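Local coordinates for fatty acid-binding protein homolog (Ascaris suum, PDB 6I8X), which binds fatty acids inside a beta-barrel and may sequester potentially toxic fatty acids and their peroxidation products or help maintain the impermeable eggshell lipid layer, at residues K7-K12 with D60-E65; G15-E20 with K49-A54. All blocks are in the same frame, centred on the assembly; numbering follows the deposited sequence.

Both contacts are largely buried and meet on one antiparallel sheet, because strands 47-53 and 62-68 are neighbours in it: E65 N and K50 O lie 2.9 Å apart, a probable hydrogen bond that joins contact 2 to contact 1. Contact 1 fastens an irregular N-terminal segment to strand 62-68, and exposed K7 sits at its edge; its bonds involve a carboxylate, a phenol and a water, meeting side-chain and backbone partners. Contact 2 pairs two regular strands, 15-23 and 47-53, almost entirely through backbone bonds. It also reaches into the ligand cavity through K49, whereas contact 1 stays at the end of the barrel away from the helices.

Contact 1 (K7-K12 with D60-E65); sequences KTLPDK and DRYDME. With EDO (1,2-ethanediol), chain F.
T8 OG1 donates a hydrogen bond to D60 OD1 at 2.8 Å, arriving on the syn side of the carboxylate and 22° out of its plane. The other oxygen, OD2, is hydrogen-bonded to the hydroxyl of S6, so the D60 carboxylate draws together the hydroxyls of S6 and T8, two residues apart in the N-terminal segment. D60 has a left-handed backbone conformation, and its carboxylate is directed at the N-terminal segment. A second polar link uses the phenol of Y62: L9 N donates to Y62 OH at 2.9 Å, nearly straight at 170°. Water 1 bridges the backbones beside these bonds, giving one hydrogen to K7 O (2.6 Å) and the other to D60 O (2.7 Å), and it lies in the plane of the Y62 ring, at its edge. In this fatty acid-binding protein barrel, residues 7-12 lead into the first strand, 15-23, and run across the end of the barrel remote from the two helices, where Y62 lies on strand 62-68. L9 meets Y62 twice. Besides the backbone bond, its CB rests over one face of the ring in a CH-pi contact, 3.8 Å from the centroid and displaced toward the rim carrying the hydroxyl. With CG anti to the backbone N (chi1 -173°), the leucine chain extends across the ring, and CD2 packs at 3.8 Å from Y62 CD1. The Y62 ring also meets that of W78. T8 CG2 packs against the phenol oxygen, 3.8 Å from Y62 OH, the two side chains crossing at about a right angle. At the margin, K7 turns its CB away from D60-E65, and its NZ forms a salt bridge with D99.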
loop_
_atom_site.group_PDB
_atom_site.type_symbol
_atom_site.label_atom_id
_atom_site.label_comp_id
_atom_site.label_asym_id
_atom_site.label_seq_id
_atom_site.Cartn_x
_atom_site.Cartn_y
_atom_site.Cartn_z
ATOM N N LYS A 7 -16.427 -7.155 -2.852
ATOM C CA LYS A 7 -15.694 -6.731 -4.047
ATOM C C LYS A 7 -14.563 -7.717 -4.384
ATOM O O LYS A 7 -13.966 -8.291 -3.474
ATOM C CB LYS A 7 -15.123 -5.321 -3.856
ATOM C CG LYS A 7 -16.180 -4.250 -3.819
ATOM C CD LYS A 7 -15.589 -2.866 -3.875
ATOM C CE LYS A 7 -16.646 -1.854 -3.493
ATOM N NZ LYS A 7 -16.067 -0.514 -3.268
ATOM N N THR A 8 -14.306 -7.946 -5.686
ATOM C CA THR A 8 -13.213 -8.831 -6.127
ATOM C C THR A 8 -12.020 -7.971 -6.541
ATOM O O THR A 8 -12.186 -6.978 -7.253
ATOM C CB THR A 8 -13.666 -9.855 -7.203
ATOM O OG1 THR A 8 -14.661 -10.692 -6.626
ATOM C CG2 THR A 8 -12.514 -10.774 -7.694
ATOM N N LEU A 9 -10.831 -8.325 -6.062
ATOM C CA LEU A 9 -9.623 -7.602 -6.443
ATOM C C LEU A 9 -9.297 -8.017 -7.886
ATOM O O LEU A 9 -9.137 -9.209 -8.153
ATOM C CB LEU A 9 -8.440 -7.937 -5.478
ATOM C CG LEU A 9 -7.123 -7.157 -5.597
ATOM C CD1 LEU A 9 -7.314 -5.685 -5.286
ATOM C CD2 LEU A 9 -6.085 -7.704 -4.625
ATOM N N PRO A 10 -9.268 -7.070 -8.842
ATOM C CA PRO A 10 -8.873 -7.433 -10.214
ATOM C C PRO A 10 -7.495 -8.116 -10.236
ATOM O O PRO A 10 -6.634 -7.735 -9.451
ATOM C CB PRO A 10 -8.836 -6.071 -10.934
ATOM C CG PRO A 10 -9.734 -5.203 -10.123
ATOM C CD PRO A 10 -9.452 -5.610 -8.719
ATOM N N ASP A 11 -7.301 -9.131 -11.119
ATOM C CA ASP A 11 -6.061 -9.910 -11.301
ATOM C C ASP A 11 -4.830 -9.044 -11.570
ATOM O O ASP A 11 -3.717 -9.466 -11.282
ATOM C CB ASP A 11 -6.230 -10.985 -12.377
ATOM C CG ASP A 11 -7.106 -12.127 -11.919
ATOM O OD1 ASP A 11 -6.833 -12.687 -10.835
ATOM O OD2 ASP A 11 -8.060 -12.477 -12.648
ATOM N N LYS A 12 -5.065 -7.844 -12.135
ATOM C CA LYS A 12 -4.164 -6.721 -12.413
ATOM C C LYS A 12 -3.282 -6.449 -11.176
ATOM O O LYS A 12 -2.125 -6.088 -11.308
ATOM C CB LYS A 12 -5.059 -5.460 -12.551
ATOM C CG LYS A 12 -4.898 -4.640 -13.790
ATOM C CD LYS A 12 -5.586 -3.289 -13.606
ATOM C CE LYS A 12 -6.923 -3.183 -14.303
ATOM N NZ LYS A 12 -7.985 -3.934 -13.584
ATOM N N ASP A 60 -12.765 -13.872 -1.829
ATOM C CA ASP A 60 -12.757 -12.393 -1.748
ATOM C C ASP A 60 -12.011 -11.862 -0.496
ATOM O O ASP A 60 -12.208 -10.720 -0.071
ATOM C CB ASP A 60 -14.164 -11.779 -1.891
ATOM C CG ASP A 60 -14.656 -11.706 -3.331
ATOM O OD1 ASP A 60 -13.851 -11.979 -4.250
ATOM O OD2 ASP A 60 -15.843 -11.340 -3.540
ATOM N N ARG A 61 -11.129 -12.703 0.056
ATOM C CA ARG A 61 -10.205 -12.337 1.119
ATOM C C ARG A 61 -8.793 -12.410 0.560
ATOM O O ARG A 61 -8.496 -13.262 -0.299
ATOM C CB ARG A 61 -10.402 -13.131 2.411
ATOM C CG ARG A 61 -11.715 -12.734 3.041
ATOM C CD ARG A 61 -11.661 -12.621 4.533
ATOM N NE ARG A 61 -12.939 -12.127 5.032
ATOM C CZ ARG A 61 -13.100 -10.988 5.693
ATOM N NH1 ARG A 61 -12.050 -10.232 5.993
ATOM N NH2 ARG A 61 -14.303 -10.626 6.116
ATOM N N TYR A 62 -7.943 -11.456 0.986
ATOM C CA TYR A 62 -6.592 -11.303 0.461
ATOM C C TYR A 62 -5.520 -11.186 1.509
ATOM O O TYR A 62 -5.789 -10.882 2.671
ATOM C CB TYR A 62 -6.553 -10.049 -0.439
ATOM C CG TYR A 62 -7.571 -10.129 -1.548
ATOM C CD1 TYR A 62 -7.283 -10.809 -2.730
ATOM C CD2 TYR A 62 -8.875 -9.656 -1.362
ATOM C CE1 TYR A 62 -8.252 -10.997 -3.706
ATOM C CE2 TYR A 62 -9.858 -9.853 -2.330
ATOM C CZ TYR A 62 -9.541 -10.532 -3.498
ATOM O OH TYR A 62 -10.470 -10.712 -4.481
ATOM N N ASP A 63 -4.282 -11.380 1.063
ATOM C CA ASP A 63 -3.080 -11.167 1.853
ATOM C C ASP A 63 -2.212 -10.166 1.114
ATOM O O ASP A 63 -2.151 -10.175 -0.119
ATOM C CB ASP A 63 -2.273 -12.467 2.055
ATOM C CG ASP A 63 -3.016 -13.596 2.712
ATOM O OD1 ASP A 63 -3.945 -13.315 3.515
ATOM O OD2 ASP A 63 -2.674 -14.764 2.435
ATOM N N MET A 64 -1.554 -9.310 1.852
ATOM C CA MET A 64 -0.597 -8.388 1.262
ATOM C C MET A 64 0.606 -8.255 2.192
ATOM O O MET A 64 0.484 -8.261 3.417
ATOM C CB MET A 64 -1.199 -7.039 0.780
ATOM C CG MET A 64 -1.027 -5.865 1.726
ATOM S SD MET A 64 0.540 -4.925 1.624
ATOM C CE MET A 64 0.178 -3.788 0.371
ATOM N N GLU A 65 1.768 -8.170 1.588
ATOM C CA GLU A 65 3.031 -8.023 2.297
ATOM C C GLU A 65 3.784 -6.853 1.734
ATOM O O GLU A 65 3.792 -6.639 0.526
ATOM C CB GLU A 65 3.895 -9.297 2.122
ATOM C CG GLU A 65 3.259 -10.557 2.692
ATOM C CD GLU A 65 4.108 -11.807 2.631
ATOM O OE1 GLU A 65 4.328 -12.333 1.516
ATOM O OE2 GLU A 65 4.512 -12.292 3.711
HETATM C C1 EDO F . -9.967 -9.809 -13.227
HETATM O O1 EDO F . -9.823 -8.407 -13.387
HETATM C C2 EDO F . -10.591 -10.133 -11.838
HETATM O O2 EDO F . -11.058 -11.472 -11.811
HETATM O O HOH W 1 -13.120 -8.360 -0.982
#

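Contact 2 (G15-E20 with K49-A54); sequences GTFKLE and KKFRNA. With TAM (tris(hydroxyethyl)aminomethane), chain K; VCA (vaccenic acid), chain C.
K49 and F17 form a hydrogen-bonded antiparallel pair, exchanging two backbone bonds: K49 N to F17 O and F17 N to K49 O, each 2.8 Å. These are the first two strands of the fatty acid-binding protein barrel, 15-23 and 47-53, which the chain links through the helix-turn-helix of 25-31 and 36-43. The K49 side chain enters the cavity. Extended as far as CE, it bends at its last torsion (chi4 -81°), and NZ donates to O2 of the bound vaccenic acid at 3.1 Å; N66 OD1 and Y124 OH also bond this ammonium, which probably steadies the fatty acid's head group. K50 projects from the other face of the sheet, beside T16, its non-hydrogen-bonded partner. The two side chains lie alongside each other and point the same way, T16 OG1 being 3.8 Å from K50 CG. In the backbone, K50 CA makes a CA-H...O contact with G15 O. F51 returns to the face of F17 and K49 and pairs with G15 through F51 N to G15 O, 2.9 Å, and the reciprocal G15 N to F51 O. Its ring reaches obliquely toward the neighbouring phenylalanine, with F51 CD1 4.4 Å from F17 CD2, while K49 O sits at the edge of the F17 ring. G15 adopts a backbone conformation suited to glycine, and a tris(hydroxyethyl)aminomethane molecule approaches its CA. R52, which salt-bridges D63, borders the same molecule with its CB, 3.9 Å from the ligand's O4.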
loop_
_atom_site.group_PDB
_atom_site.type_symbol
_atom_site.label_atom_id
_atom_site.label_comp_id
_atom_site.label_asym_id
_atom_site.label_seq_id
_atom_site.Cartn_x
_atom_site.Cartn_y
_atom_site.Cartn_z
ATOM N N GLY A 15 -0.042 -10.506 -7.401
ATOM C CA GLY A 15 1.337 -10.862 -7.685
ATOM C C GLY A 15 2.371 -10.162 -6.834
ATOM O O GLY A 15 2.052 -9.594 -5.792
ATOM N N THR A 16 3.607 -10.212 -7.307
ATOM C CA THR A 16 4.822 -9.641 -6.719
ATOM C C THR A 16 5.269 -8.449 -7.561
ATOM O O THR A 16 5.398 -8.558 -8.778
ATOM C CB THR A 16 5.932 -10.705 -6.635
ATOM O OG1 THR A 16 5.438 -11.806 -5.877
ATOM C CG2 THR A 16 7.215 -10.160 -5.982
ATOM N N PHE A 17 5.568 -7.345 -6.891
ATOM C CA PHE A 17 5.977 -6.103 -7.541
ATOM C C PHE A 17 7.191 -5.525 -6.823
ATOM O O PHE A 17 7.164 -5.297 -5.618
ATOM C CB PHE A 17 4.792 -5.105 -7.553
ATOM C CG PHE A 17 3.527 -5.590 -8.238
ATOM C CD1 PHE A 17 3.303 -5.328 -9.588
ATOM C CD2 PHE A 17 2.521 -6.232 -7.515
ATOM C CE1 PHE A 17 2.099 -5.691 -10.198
ATOM C CE2 PHE A 17 1.331 -6.626 -8.139
ATOM C CZ PHE A 17 1.135 -6.360 -9.474
ATOM N N LYS A 18 8.261 -5.318 -7.560
ATOM C CA LYS A 18 9.511 -4.797 -6.999
ATOM C C LYS A 18 9.712 -3.306 -7.321
ATOM O O LYS A 18 9.730 -2.928 -8.490
ATOM C CB LYS A 18 10.718 -5.655 -7.488
ATOM C CG LYS A 18 12.072 -5.198 -6.937
ATOM C CD LYS A 18 13.260 -5.892 -7.614
ATOM C CE LYS A 18 13.725 -5.223 -8.907
ATOM N NZ LYS A 18 14.362 -3.880 -8.688
ATOM N N LEU A 19 9.949 -2.481 -6.280
ATOM C CA LEU A 19 10.263 -1.050 -6.429
ATOM C C LEU A 19 11.521 -0.855 -7.309
ATOM O O LEU A 19 12.609 -1.358 -6.990
ATOM C CB LEU A 19 10.444 -0.384 -5.053
ATOM C CG LEU A 19 10.927 1.093 -5.077
ATOM C CD1 LEU A 19 9.823 2.053 -5.624
ATOM C CD2 LEU A 19 11.400 1.514 -3.720
ATOM N N GLU A 20 11.343 -0.100 -8.410
ATOM C CA GLU A 20 12.359 0.179 -9.419
ATOM C C GLU A 20 12.799 1.651 -9.443
ATOM O O GLU A 20 13.973 1.931 -9.616
ATOM C CB GLU A 20 11.801 -0.219 -10.797
ATOM C CG GLU A 20 12.657 -1.262 -11.499
ATOM C CD GLU A 20 12.410 -1.496 -12.975
ATOM O OE1 GLU A 20 11.964 -0.560 -13.681
ATOM O OE2 GLU A 20 12.732 -2.614 -13.439
ATOM N N LYS A 49 6.376 -5.638 -2.954
ATOM C CA LYS A 49 4.976 -5.729 -2.559
ATOM C C LYS A 49 4.397 -7.020 -3.077
ATOM O O LYS A 49 4.713 -7.436 -4.174
ATOM C CB LYS A 49 4.171 -4.517 -3.068
ATOM C CG LYS A 49 4.450 -3.255 -2.261
ATOM C CD LYS A 49 3.586 -2.085 -2.723
ATOM C CE LYS A 49 3.965 -0.806 -2.029
ATOM N NZ LYS A 49 3.387 -0.696 -0.688
ATOM N N LYS A 50 3.597 -7.688 -2.265
ATOM C CA LYS A 50 2.969 -8.952 -2.657
ATOM C C LYS A 50 1.520 -8.875 -2.333
ATOM O O LYS A 50 1.168 -8.481 -1.235
ATOM C CB LYS A 50 3.606 -10.168 -1.966
ATOM C CG LYS A 50 5.025 -10.446 -2.384
ATOM C CD LYS A 50 5.547 -11.756 -1.740
ATOM C CE LYS A 50 6.906 -12.123 -2.254
ATOM N NZ LYS A 50 7.533 -13.209 -1.451
ATOM N N PHE A 51 0.685 -9.187 -3.307
ATOM C CA PHE A 51 -0.771 -9.250 -3.174
ATOM C C PHE A 51 -1.181 -10.632 -3.657
ATOM O O PHE A 51 -0.773 -11.060 -4.738
ATOM C CB PHE A 51 -1.452 -8.190 -4.058
ATOM C CG PHE A 51 -1.299 -6.758 -3.604
ATOM C CD1 PHE A 51 -0.203 -5.995 -4.009
ATOM C CD2 PHE A 51 -2.279 -6.150 -2.821
ATOM C CE1 PHE A 51 -0.081 -4.649 -3.624
ATOM C CE2 PHE A 51 -2.151 -4.805 -2.428
ATOM C CZ PHE A 51 -1.067 -4.057 -2.854
ATOM N N ARG A 52 -1.943 -11.354 -2.840
ATOM C CA ARG A 52 -2.445 -12.664 -3.230
ATOM C C ARG A 52 -3.840 -12.922 -2.657
ATOM O O ARG A 52 -4.250 -12.234 -1.718
ATOM C CB ARG A 52 -1.459 -13.774 -2.816
ATOM C CG ARG A 52 -1.320 -13.977 -1.309
ATOM C CD ARG A 52 -0.521 -15.220 -1.007
ATOM N NE ARG A 52 -0.354 -15.422 0.434
ATOM C CZ ARG A 52 0.672 -14.963 1.148
ATOM N NH1 ARG A 52 1.636 -14.252 0.567
ATOM N NH2 ARG A 52 0.737 -15.201 2.454
ATOM N N ASN A 53 -4.535 -13.962 -3.184
ATOM C CA ASN A 53 -5.798 -14.467 -2.645
ATOM C C ASN A 53 -5.382 -15.045 -1.290
ATOM O O ASN A 53 -4.283 -15.587 -1.187
ATOM C CB ASN A 53 -6.360 -15.591 -3.527
ATOM C CG ASN A 53 -6.844 -15.128 -4.874
ATOM O OD1 ASN A 53 -7.870 -14.490 -4.980
ATOM N ND2 ASN A 53 -6.101 -15.413 -5.931
ATOM N N ALA A 54 -6.198 -14.867 -0.246
ATOM C CA ALA A 54 -5.853 -15.339 1.106
ATOM C C ALA A 54 -5.433 -16.811 1.156
ATOM O O ALA A 54 -6.166 -17.672 0.679
ATOM C CB ALA A 54 -7.004 -15.086 2.067
HETATM C C TAM K . -0.240 -14.578 -10.131
HETATM C C1 TAM K . -0.128 -14.743 -8.555
HETATM C C2 TAM K . 0.746 -13.385 -10.528
HETATM C C3 TAM K . 0.041 -15.857 -11.057
HETATM C C4 TAM K . -1.424 -15.007 -7.818
HETATM C C5 TAM K . 2.198 -13.662 -10.200
HETATM C C6 TAM K . 0.110 -17.180 -10.334
HETATM N N TAM K . -1.657 -14.198 -10.282
HETATM O O4 TAM K . -1.176 -15.124 -6.437
HETATM O O5 TAM K . 3.050 -12.474 -10.188
HETATM O O6 TAM K . 0.266 -18.226 -11.265
HETATM O O2 VCA C . 4.750 1.456 1.087
HETATM C C1 VCA C . 5.994 1.690 0.734
HETATM O O1 VCA C . 6.487 1.246 -0.275
HETATM C C2 VCA C . 6.755 2.567 1.688
HETATM C C3 VCA C . 8.219 2.190 1.893
HETATM C C4 VCA C . 8.822 2.857 3.119
HETATM C C5 VCA C . 10.311 2.645 3.305
HETATM C C6 VCA C . 10.661 1.405 4.103
HETATM C C7 VCA C . 12.148 1.111 4.104
HETATM C C8 VCA C . 13.010 1.891 5.085
HETATM C C9 VCA C . 13.034 1.319 6.489
HETATM C C10 VCA C . 13.805 2.202 7.477
HETATM C C11 VCA C . 13.301 2.108 8.886
HETATM C C12 VCA C . 12.149 2.580 9.330
HETATM C C13 VCA C . 11.111 3.294 8.513
HETATM C C14 VCA C . 10.007 3.940 9.350
HETATM C C15 VCA C . 9.041 4.800 8.549
HETATM C C16 VCA C . 8.298 4.085 7.428
HETATM C C17 VCA C . 7.289 4.964 6.714
HETATM C C18 VCA C . 6.327 4.191 5.853
#